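Side-chain contacts in Lmo2349 protein (Listeria monocytogenes, PDB 4GVO), which probably binds L-cystine or related amino acids as the extracellular solute-binding component of an ABC transporter: residues Phe97-Thr102 and Ala130-Lys135; Asn108-Thr113 and Ala117-Ile122. All coordinates share one frame; numbering follows the deposited sequence. Where two conformers were deposited one is given.

Contact 1 (Phe97-Thr102 and Ala130-Lys135); sequences FPLQLT and ALVLKK. With HIS (histidine), chain E.
Segment 97-102, on strand 95-104, runs past the helix at Ala130-Lys135 with the backbones about 9 Å apart, Leu99 CA lying 9.0 Å from Val132 CA and Leu101 CA 9.3 Å from Leu133 CA. Only branch ends of alternate strand residues bridge this distance. Leu99 points toward the helix, and its CD1 meets Val132 CG2 at 4.3 Å. Two residues on, Leu101 CD2 reaches Leu133 CD2 at 4.0 Å. In Leu101 (chi1 -61°) and Leu133 (chi1 -68°) CG lies anti to the carbonyl carbon, which carries the methyl tips toward each other, the two side chains lying at a slant. Nearer the pocket, the Phe97 ring offers one face to the bound histidine, whose N sits 3.6 Å above the ring plane, over its centre. Leu99 CD2 lies in the ring plane at the edge. Ser127 bonds through OG to Ala130 N, and Asn128 N bonds to the ligand. Strand and helix thus both lead from the pocket into one lobe of this two-lobed binding-protein fold. With methyl groups alone meeting across the segments, the joint is non-directional, whereas an amino group over the phenyl face, if protonated, would be consistent with a cation-pi attraction.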
loop_
_atom_site.group_PDB
_atom_site.type_symbol
_atom_site.label_atom_id
_atom_site.label_comp_id
_atom_site.label_asym_id
_atom_site.label_seq_id
_atom_site.Cartn_x
_atom_site.Cartn_y
_atom_site.Cartn_z
ATOM N N PHE A 97 -0.034 0.008 8.059
ATOM C CA PHE A 97 -0.188 -1.077 7.105
ATOM C C PHE A 97 0.390 -2.371 7.743
ATOM O O PHE A 97 1.329 -2.977 7.217
ATOM C CB PHE A 97 0.488 -0.709 5.788
ATOM C CG PHE A 97 -0.123 -1.317 4.564
ATOM C CD1 PHE A 97 0.091 -2.648 4.212
ATOM C CD2 PHE A 97 -0.927 -0.542 3.731
ATOM C CE1 PHE A 97 -0.478 -3.179 3.052
ATOM C CE2 PHE A 97 -1.517 -1.079 2.618
ATOM C CZ PHE A 97 -1.274 -2.396 2.268
ATOM N N PRO A 98 -0.233 -2.840 8.848
ATOM C CA PRO A 98 0.290 -4.046 9.508
ATOM C C PRO A 98 0.016 -5.263 8.629
ATOM O O PRO A 98 -1.117 -5.471 8.158
ATOM C CB PRO A 98 -0.495 -4.116 10.819
ATOM C CG PRO A 98 -1.734 -3.355 10.544
ATOM C CD PRO A 98 -1.322 -2.245 9.621
ATOM N N LEU A 99 1.025 -6.084 8.386
ATOM C CA LEU A 99 0.923 -7.228 7.472
ATOM C C LEU A 99 0.768 -8.556 8.216
ATOM O O LEU A 99 1.455 -8.813 9.187
ATOM C CB LEU A 99 2.182 -7.322 6.609
ATOM C CG LEU A 99 2.374 -6.172 5.592
ATOM C CD1 LEU A 99 3.723 -6.343 4.856
ATOM C CD2 LEU A 99 1.189 -6.086 4.633
ATOM N N GLN A 100 -0.118 -9.387 7.712
ATOM C CA GLN A 100 -0.321 -10.741 8.173
ATOM C C GLN A 100 -0.468 -11.674 6.988
ATOM O O GLN A 100 -0.986 -11.261 5.936
ATOM C CB GLN A 100 -1.594 -10.875 9.033
ATOM C CG GLN A 100 -1.441 -10.289 10.431
ATOM C CD GLN A 100 -2.757 -10.173 11.140
ATOM O OE1 GLN A 100 -3.478 -9.237 10.929
ATOM N NE2 GLN A 100 -3.096 -11.192 11.954
ATOM N N LEU A 101 -0.089 -12.932 7.159
ATOM C CA LEU A 101 -0.506 -13.957 6.217
ATOM C C LEU A 101 -2.007 -13.901 6.049
ATOM O O LEU A 101 -2.754 -13.657 6.989
ATOM C CB LEU A 101 -0.103 -15.337 6.649
ATOM C CG LEU A 101 1.386 -15.624 6.813
ATOM C CD1 LEU A 101 1.606 -17.055 7.294
ATOM C CD2 LEU A 101 2.161 -15.339 5.515
ATOM N N THR A 102 -2.438 -14.129 4.815
ATOM C CA THR A 102 -3.845 -14.023 4.471
ATOM C C THR A 102 -4.176 -15.266 3.639
ATOM O O THR A 102 -3.432 -15.652 2.751
ATOM C CB THR A 102 -4.083 -12.722 3.701
ATOM O OG1 THR A 102 -3.841 -11.614 4.576
ATOM C CG2 THR A 102 -5.531 -12.638 3.187
ATOM N N ALA A 130 6.210 -8.533 -0.148
ATOM C CA ALA A 130 7.033 -9.504 -0.838
ATOM C C ALA A 130 8.426 -9.626 -0.194
ATOM O O ALA A 130 8.959 -10.727 -0.113
ATOM C CB ALA A 130 7.125 -9.160 -2.346
ATOM N N LEU A 131 9.023 -8.508 0.193
ATOM C CA LEU A 131 10.311 -8.486 0.847
ATOM C C LEU A 131 10.262 -9.174 2.214
ATOM O O LEU A 131 11.155 -9.948 2.566
ATOM C CB LEU A 131 10.844 -7.054 0.928
ATOM C CG LEU A 131 12.200 -6.891 1.609
ATOM C CD1 LEU A 131 13.291 -7.630 0.798
ATOM C CD2 LEU A 131 12.533 -5.429 1.828
ATOM N N VAL A 132 9.218 -8.851 2.977
ATOM C CA VAL A 132 8.998 -9.450 4.289
ATOM C C VAL A 132 8.929 -10.969 4.109
ATOM O O VAL A 132 9.590 -11.716 4.845
ATOM C CB VAL A 132 7.692 -8.875 4.904
ATOM C CG1 VAL A 132 7.196 -9.718 6.087
ATOM C CG2 VAL A 132 7.867 -7.400 5.274
ATOM N N LEU A 133 8.173 -11.463 3.131
ATOM C CA LEU A 133 8.121 -12.890 2.876
ATOM C C LEU A 133 9.459 -13.495 2.430
ATOM O O LEU A 133 9.816 -14.573 2.839
ATOM C CB LEU A 133 7.064 -13.212 1.810
ATOM C CG LEU A 133 5.601 -12.996 2.187
ATOM C CD1 LEU A 133 4.775 -13.038 0.878
ATOM C CD2 LEU A 133 5.175 -14.027 3.259
ATOM N N LYS A 134 10.186 -12.774 1.576
ATOM C CA LYS A 134 11.474 -13.246 1.100
ATOM C C LYS A 134 12.416 -13.468 2.277
ATOM O O LYS A 134 13.126 -14.486 2.325
ATOM C CB LYS A 134 12.064 -12.243 0.093
ATOM C CG LYS A 134 13.408 -12.648 -0.477
ATOM C CD LYS A 134 14.020 -11.585 -1.383
ATOM C CE LYS A 134 13.428 -11.608 -2.794
ATOM N NZ LYS A 134 13.629 -12.896 -3.533
ATOM N N LYS A 135 12.447 -12.518 3.198
ATOM C CA LYS A 135 13.353 -12.641 4.334
ATOM C C LYS A 135 12.967 -13.821 5.210
ATOM O O LYS A 135 13.836 -14.535 5.711
ATOM C CB LYS A 135 13.362 -11.366 5.127
ATOM C CG LYS A 135 14.045 -10.211 4.420
ATOM C CD LYS A 135 13.873 -8.990 5.248
ATOM C CE LYS A 135 14.638 -7.818 4.682
ATOM N NZ LYS A 135 14.345 -6.560 5.391
HETATM N N HIS E . 1.958 -1.061 1.120
HETATM C CA HIS E . 2.672 -1.581 -0.086
HETATM C C HIS E . 4.138 -1.304 -0.061
HETATM O O HIS E . 4.579 -0.511 0.785
HETATM C CB HIS E . 2.066 -0.993 -1.347
HETATM C CG HIS E . 0.889 -1.781 -1.839
HETATM N ND1 HIS E . -0.226 -1.903 -1.105
HETATM C CD2 HIS E . 0.693 -2.568 -2.999
HETATM C CE1 HIS E . -1.094 -2.712 -1.764
HETATM N NE2 HIS E . -0.530 -3.083 -2.922
HETATM O OXT HIS E . 4.890 -1.885 -0.877
#

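Contact 2 (Asn108-Thr113 and Ala117-Ile122)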
loop_
_atom_site.group_PDB
_atom_site.type_symbol
_atom_site.label_atom_id
_atom_site.label_comp_id
_atom_site.label_asym_id
_atom_site.label_seq_id
_atom_site.Cartn_x
_atom_site.Cartn_y
_atom_site.Cartn_z
ATOM N N ASN A 108 -7.640 -23.340 7.731
ATOM C CA ASN A 108 -7.079 -23.237 9.063
ATOM C C ASN A 108 -5.745 -23.954 9.215
ATOM O O ASN A 108 -5.268 -24.189 10.333
ATOM C CB ASN A 108 -8.098 -23.751 10.056
ATOM C CG ASN A 108 -9.344 -22.874 10.057
ATOM O OD1 ASN A 108 -9.235 -21.689 10.353
ATOM N ND2 ASN A 108 -10.510 -23.441 9.726
ATOM N N SER A 109 -5.125 -24.269 8.081
ATOM C CA SER A 109 -3.883 -25.034 8.119
ATOM C C SER A 109 -2.631 -24.213 8.379
ATOM O O SER A 109 -1.565 -24.753 8.697
ATOM C CB SER A 109 -3.730 -25.856 6.858
ATOM O OG SER A 109 -3.414 -25.074 5.714
ATOM N N ILE A 110 -2.773 -22.890 8.291
ATOM C CA ILE A 110 -1.620 -21.973 8.414
ATOM C C ILE A 110 -1.870 -20.934 9.533
ATOM O O ILE A 110 -2.896 -20.265 9.552
ATOM C CB ILE A 110 -1.424 -21.215 7.072
ATOM C CG1 ILE A 110 -1.028 -22.159 5.975
ATOM C CG2 ILE A 110 -0.411 -20.095 7.209
ATOM C CD1 ILE A 110 -1.261 -21.680 4.545
ATOM N N ASN A 111 -0.924 -20.854 10.455
ATOM C CA ASN A 111 -0.873 -19.802 11.435
ATOM C C ASN A 111 0.512 -19.187 11.399
ATOM O O ASN A 111 0.648 -18.062 10.975
ATOM C CB ASN A 111 -1.310 -20.303 12.824
ATOM C CG ASN A 111 -1.458 -19.145 13.790
ATOM O OD1 ASN A 111 -0.487 -18.517 14.117
ATOM N ND2 ASN A 111 -2.698 -18.742 14.055
ATOM N N SER A 112 1.536 -19.911 11.816
ATOM C CA SER A 112 2.916 -19.473 11.715
ATOM C C SER A 112 3.378 -19.521 10.260
ATOM O O SER A 112 2.925 -20.343 9.468
ATOM C CB SER A 112 3.783 -20.469 12.478
ATOM O OG SER A 112 5.161 -20.165 12.404
ATOM N N THR A 113 4.401 -18.715 9.940
ATOM C CA THR A 113 5.094 -18.888 8.672
ATOM C C THR A 113 5.748 -20.262 8.555
ATOM O O THR A 113 6.020 -20.731 7.456
ATOM C CB THR A 113 6.117 -17.806 8.387
ATOM O OG1 THR A 113 7.047 -17.797 9.455
ATOM C CG2 THR A 113 5.443 -16.417 8.310
ATOM N N ALA A 117 5.696 -24.467 5.036
ATOM C CA ALA A 117 6.642 -25.394 4.463
ATOM C C ALA A 117 5.981 -26.207 3.354
ATOM O O ALA A 117 4.897 -26.805 3.563
ATOM C CB ALA A 117 7.202 -26.308 5.537
ATOM N N GLY A 118 6.607 -26.228 2.171
ATOM C CA GLY A 118 6.090 -26.973 1.018
ATOM C C GLY A 118 4.926 -26.341 0.280
ATOM O O GLY A 118 4.374 -26.963 -0.598
ATOM N N LYS A 119 4.547 -25.130 0.674
ATOM C CA LYS A 119 3.407 -24.430 0.131
ATOM C C LYS A 119 3.847 -23.254 -0.741
ATOM O O LYS A 119 5.027 -22.989 -0.909
ATOM C CB LYS A 119 2.474 -23.970 1.260
ATOM C CG LYS A 119 1.834 -25.213 1.906
ATOM C CD LYS A 119 0.776 -24.875 2.912
ATOM C CE LYS A 119 0.004 -26.126 3.303
ATOM N NZ LYS A 119 -1.212 -25.850 4.115
ATOM N N ARG A 120 2.873 -22.623 -1.365
ATOM C CA ARG A 120 3.116 -21.575 -2.349
ATOM C C ARG A 120 2.374 -20.308 -1.948
ATOM O O ARG A 120 1.144 -20.328 -1.720
ATOM C CB ARG A 120 2.675 -22.036 -3.726
ATOM C CG ARG A 120 2.850 -21.038 -4.862
ATOM C CD ARG A 120 2.606 -21.692 -6.214
ATOM N NE ARG A 120 2.702 -20.733 -7.345
ATOM C CZ ARG A 120 1.702 -19.961 -7.742
ATOM N NH1 ARG A 120 0.560 -19.974 -7.099
ATOM N NH2 ARG A 120 1.844 -19.111 -8.744
ATOM N N VAL A 121 3.126 -19.203 -1.844
ATOM C CA VAL A 121 2.582 -17.922 -1.426
ATOM C C VAL A 121 2.615 -16.992 -2.623
ATOM O O VAL A 121 3.589 -16.943 -3.370
ATOM C CB VAL A 121 3.410 -17.352 -0.239
ATOM C CG1 VAL A 121 2.857 -16.007 0.218
ATOM C CG2 VAL A 121 3.426 -18.362 0.922
ATOM N N ILE A 122 1.521 -16.312 -2.838
ATOM C CA ILE A 122 1.372 -15.363 -3.945
ATOM C C ILE A 122 1.397 -13.940 -3.377
ATOM O O ILE A 122 0.824 -13.663 -2.334
ATOM C CB ILE A 122 0.058 -15.640 -4.749
ATOM C CG1 ILE A 122 0.084 -14.966 -6.148
ATOM C CG2 ILE A 122 -1.211 -15.301 -3.939
ATOM C CD1 ILE A 122 1.040 -15.613 -7.110
HETATM O O HOH W 1 0.070 -25.692 6.641
#
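No ring or amide face takes part where Ser109 and Ile110 meet Lys119; the groups that touch are a hydroxyl, a methyl and an ammonium-bearing chain. Lys119 extends fully beyond CG toward the loop, and it and Ile110 reach toward each other, Ile110 CD1 touching the lysine chain at CD, 4.1 Å away. The lysine's NZ continues past this methyl to Ser109. There Ser109 OG comes within 2.8 Å of Lys119 NZ, but the angle is too poor for a hydrogen bond; OG has its bond with Asn107 OD1 instead. Its chi1 of 73° sets OG between the backbone N and the carbonyl carbon. The polar link is made by water: it donates to Ser109 O at 2.8 Å and accepts from Lys119 NZ, also at 2.8 Å. Lys119 stands just ahead of strand 120-123, the first strand of a beta-alpha-beta crossover that passes through helix 128-139 to the parallel strand 145-148. Its backbone already bonds to Glu145, and its side chain also touches Asp166. Within the loop, Asp115 OD2 accepts a hydrogen bond from Asn111 N. Farther along, Thr113 OG1 bonds to Gln140 OE1.

In the fold
Both contacts lie in the same lobe, their centres 12 Å apart, with contact 2 nested in the loop that contact 1 closes. The chain runs along strand 95-104, through the loop at 108-113, into strand 120-123 and then helix 128-139, so one continuous passage supplies all four segments. They also touch directly: Leu101 CD1 packs on Ile110 CG2 at 3.6 Å, and Leu133 CD1 on Val121 CG1 at the same distance. Leu101 and Leu133 therefore carry the buried contact 1 outward to the surface contact 2. With Ile169 touching both Leu99 and Leu133, apolar side chains run from beside the pocket, where Phe97 lies, to the lobe's outer loop.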